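PDB 3U64: protein TP_0956 from Treponema pallidum subsp. pallidum, which is a tetratricopeptide-repeat-type lipoprotein, probably serving as the T-component of a TRAP transporter by engaging partner proteins. Local coordinates for residues T123-F128 and S145-V150. Residues are numbered along the deposited sequence; the frame is centred on the assembly and turned at random.
Sequences TAYPGF and SRCTRV. With SO4 (sulfate ion), chain E.
Tyr125 and Arg146 lie alongside each other but run in opposite directions, the phenol reaching toward the 145-150 loop while the arginine reaches back over the turn that follows helix 96-124. Arg146 CG sits anti to its own carbonyl carbon (chi1 -61°), and a bend at chi3 lays one face of the guanidinium against Tyr125 CB and CD1. NH2 comes 3.7 Å from Tyr125 CD1, near the plane of the ring and at its edge; with the two planes 66° apart, this is an edge contact and not a cation-pi stack over the ring face. One water ties the arginine down further: it accepts from Arg146 NH2 at 2.9 Å and donates to Pro126 O, meeting the guanidinium edge in its plane. At the far end of the ring, Tyr125 OH passes 3.4 Å from Arg146 O, but its hydrogen bond goes to Asp151 OD2, the same oxygen that takes the backbone N of Thr148. Cys147, which is buried, meets both aromatic residues. Its SG is 3.9 Å from Phe128 CE1, at the edge of that ring, and stands obliquely to the Tyr125 ring, 5.3 Å from its centroid. Phe128 itself packs on helices 96-124 and 137-144. The type II turn from Tyr125 to Phe128, closed by Phe128 N to Tyr125 O at 2.9 Å, carries both rings. The contact thus joins two interhelix connections of an all-helical fold through a sulfur-aromatic interior and a solvated, cationic rim, with polar links made through Asp151, just past the loop segment, and through the bridging water.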
ATOM      1  N   THR A 123     -14.019  16.140  24.488  1.00 32.76           N
ATOM      2  CA  THR A 123     -14.769  17.213  23.833  1.00 41.95           C
ATOM      3  C   THR A 123     -16.128  17.393  24.502  1.00 44.73           C
ATOM      4  O   THR A 123     -16.568  18.514  24.743  1.00 42.90           O
ATOM      5  CB  THR A 123     -14.992  16.900  22.328  1.00 39.71           C
ATOM      6  OG1 THR A 123     -13.777  17.127  21.607  1.00 40.58           O
ATOM      7  CG2 THR A 123     -16.077  17.777  21.743  1.00 43.29           C
ATOM      8  N   ALA A 124     -16.784  16.275  24.805  1.00 41.50           N
ATOM      9  CA  ALA A 124     -18.112  16.295  25.414  1.00 36.32           C
ATOM     10  C   ALA A 124     -18.100  16.718  26.880  1.00 44.18           C
ATOM     11  O   ALA A 124     -19.081  17.285  27.377  1.00 51.34           O
ATOM     12  CB  ALA A 124     -18.782  14.939  25.272  1.00 38.21           C
ATOM     13  N   TYR A 125     -17.001  16.436  27.575  1.00 37.26           N
ATOM     14  CA  TYR A 125     -16.904  16.684  29.021  1.00 36.80           C
ATOM     15  C   TYR A 125     -15.495  17.101  29.372  1.00 41.12           C
ATOM     16  O   TYR A 125     -14.695  16.268  29.823  1.00 39.35           O
ATOM     17  CB  TYR A 125     -17.212  15.416  29.823  1.00 36.09           C
ATOM     18  CG  TYR A 125     -18.483  14.717  29.418  1.00 41.72           C
ATOM     19  CD1 TYR A 125     -19.722  15.283  29.689  1.00 37.45           C
ATOM     20  CD2 TYR A 125     -18.444  13.482  28.773  1.00 38.72           C
ATOM     21  CE1 TYR A 125     -20.890  14.647  29.320  1.00 44.73           C
ATOM     22  CE2 TYR A 125     -19.611  12.839  28.392  1.00 35.77           C
ATOM     23  CZ  TYR A 125     -20.830  13.426  28.670  1.00 43.41           C
ATOM     24  OH  TYR A 125     -21.992  12.794  28.302  1.00 42.91           O
ATOM     25  N   PRO A 126     -15.181  18.382  29.161  1.00 37.23           N
ATOM     26  CA  PRO A 126     -13.837  18.916  29.423  1.00 46.66           C
ATOM     27  C   PRO A 126     -13.319  18.502  30.792  1.00 40.68           C
ATOM     28  O   PRO A 126     -14.032  18.641  31.784  1.00 39.30           O
ATOM     29  CB  PRO A 126     -14.057  20.427  29.364  1.00 53.72           C
ATOM     30  CG  PRO A 126     -15.169  20.579  28.327  1.00 50.84           C
ATOM     31  CD  PRO A 126     -16.064  19.367  28.502  1.00 43.58           C
ATOM     32  N   GLY A 127     -12.093  17.993  30.842  1.00 41.29           N
ATOM     33  CA  GLY A 127     -11.479  17.587  32.097  1.00 45.57           C
ATOM     34  C   GLY A 127     -11.675  16.102  32.340  1.00 44.34           C
ATOM     35  O   GLY A 127     -11.185  15.553  33.334  1.00 43.71           O
ATOM     36  N   PHE A 128     -12.386  15.460  31.412  1.00 41.15           N
ATOM     37  CA  PHE A 128     -12.724  14.037  31.503  1.00 36.15           C
ATOM     38  C   PHE A 128     -11.483  13.159  31.675  1.00 34.99           C
ATOM     39  O   PHE A 128     -11.486  12.207  32.465  1.00 31.80           O
ATOM     40  CB  PHE A 128     -13.501  13.586  30.253  1.00 39.73           C
ATOM     41  CG  PHE A 128     -13.961  12.138  30.308  1.00 40.53           C
ATOM     42  CD1 PHE A 128     -15.291  11.833  30.590  1.00 33.46           C
ATOM     43  CD2 PHE A 128     -13.065  11.086  30.071  1.00 28.58           C
ATOM     44  CE1 PHE A 128     -15.726  10.490  30.653  1.00 42.24           C
ATOM     45  CE2 PHE A 128     -13.488   9.747  30.123  1.00 37.65           C
ATOM     46  CZ  PHE A 128     -14.816   9.448  30.415  1.00 41.36           C
ATOM     47  N   SER A 145     -20.428   8.880  35.724  1.00 44.45           N
ATOM     48  CA  SER A 145     -21.864   9.003  35.953  1.00 45.48           C
ATOM     49  C   SER A 145     -22.469  10.110  35.073  1.00 45.68           C
ATOM     50  O   SER A 145     -23.694  10.223  34.929  1.00 47.71           O
ATOM     51  CB  SER A 145     -22.159   9.241  37.436  1.00 41.47           C
ATOM     52  OG  SER A 145     -21.980  10.608  37.779  1.00 42.60           O
ATOM     53  N   ARG A 146     -21.596  10.905  34.465  1.00 41.93           N
ATOM     54  CA  ARG A 146     -22.026  11.958  33.557  1.00 45.00           C
ATOM     55  C   ARG A 146     -22.347  11.408  32.163  1.00 47.35           C
ATOM     56  O   ARG A 146     -23.089  12.026  31.391  1.00 41.98           O
ATOM     57  CB  ARG A 146     -20.964  13.060  33.482  1.00 38.13           C
ATOM     58  CG  ARG A 146     -20.704  13.745  34.825  1.00 42.51           C
ATOM     59  CD  ARG A 146     -19.538  14.718  34.739  1.00 47.95           C
ATOM     60  NE  ARG A 146     -19.797  15.814  33.809  1.00 48.60           N
ATOM     61  CZ  ARG A 146     -18.867  16.664  33.373  1.00 51.82           C
ATOM     62  NH1 ARG A 146     -17.608  16.538  33.786  1.00 48.96           N
ATOM     63  NH2 ARG A 146     -19.201  17.642  32.529  1.00 46.30           N
ATOM     64  N   CYS A 147     -21.807  10.228  31.864  1.00 40.48           N
ATOM     65  CA  CYS A 147     -21.980   9.596  30.560  1.00 38.64           C
ATOM     66  C   CYS A 147     -23.407   9.123  30.316  1.00 33.80           C
ATOM     67  O   CYS A 147     -24.082   8.643  31.217  1.00 40.98           O
ATOM     68  CB  CYS A 147     -21.011   8.411  30.409  1.00 32.60           C
ATOM     69  SG  CYS A 147     -19.271   8.917  30.426  1.00 51.61           S
ATOM     70  N   THR A 148     -23.846   9.234  29.073  1.00 38.69           N
ATOM     71  CA  THR A 148     -25.154   8.731  28.669  1.00 43.79           C
ATOM     72  C   THR A 148     -25.023   7.713  27.530  1.00 48.08           C
ATOM     73  O   THR A 148     -23.909   7.381  27.086  1.00 35.88           O
ATOM     74  CB  THR A 148     -26.020   9.879  28.186  1.00 41.37           C
ATOM     75  OG1 THR A 148     -25.462  10.394  26.972  1.00 42.53           O
ATOM     76  CG2 THR A 148     -26.046  10.985  29.247  1.00 43.85           C
ATOM     77  N   ARG A 149     -26.169   7.244  27.044  1.00 42.34           N
ATOM     78  CA  ARG A 149     -26.195   6.218  26.012  1.00 37.74           C
ATOM     79  C   ARG A 149     -25.484   6.718  24.769  1.00 43.17           C
ATOM     80  O   ARG A 149     -24.918   5.936  24.009  1.00 34.61           O
ATOM     81  CB  ARG A 149     -27.631   5.812  25.692  1.00 38.71           C
ATOM     82  CG  ARG A 149     -28.225   4.865  26.739  1.00 55.08           C
ATOM     83  CD  ARG A 149     -29.747   4.765  26.663  1.00 65.74           C
ATOM     84  NE  ARG A 149     -30.213   3.812  25.665  1.00 74.57           N
ATOM     85  CZ  ARG A 149     -30.286   2.497  25.858  1.00 83.39           C
ATOM     86  NH1 ARG A 149     -29.899   1.969  27.011  1.00 86.79           N
ATOM     87  NH2 ARG A 149     -30.741   1.702  24.896  1.00 84.31           N
ATOM     88  N   VAL A 150     -25.504   8.032  24.579  1.00 37.57           N
ATOM     89  CA  VAL A 150     -24.832   8.648  23.446  1.00 41.35           C
ATOM     90  C   VAL A 150     -23.311   8.409  23.498  1.00 42.48           C
ATOM     91  O   VAL A 150     -22.650   8.411  22.459  1.00 36.63           O
ATOM     92  CB  VAL A 150     -25.186  10.163  23.376  1.00 49.91           C
ATOM     93  CG1 VAL A 150     -24.178  10.942  22.574  1.00 50.60           C
ATOM     94  CG2 VAL A 150     -26.576  10.340  22.790  1.00 52.66           C
TER
HETATM   95  S   SO4 E 306     -30.874  -2.095  26.245  1.00 99.09           S
HETATM   96  O1  SO4 E 306     -30.897  -1.239  25.057  1.00104.43           O
HETATM   97  O2  SO4 E 306     -30.869  -1.291  27.472  1.00 90.84           O
HETATM   98  O3  SO4 E 306     -32.068  -2.941  26.201  1.00110.06           O
HETATM   99  O4  SO4 E 306     -29.678  -2.934  26.219  1.00 87.71           O
HETATM  100  O   HOH W   1     -16.941  19.301  32.012  1.00 54.32           O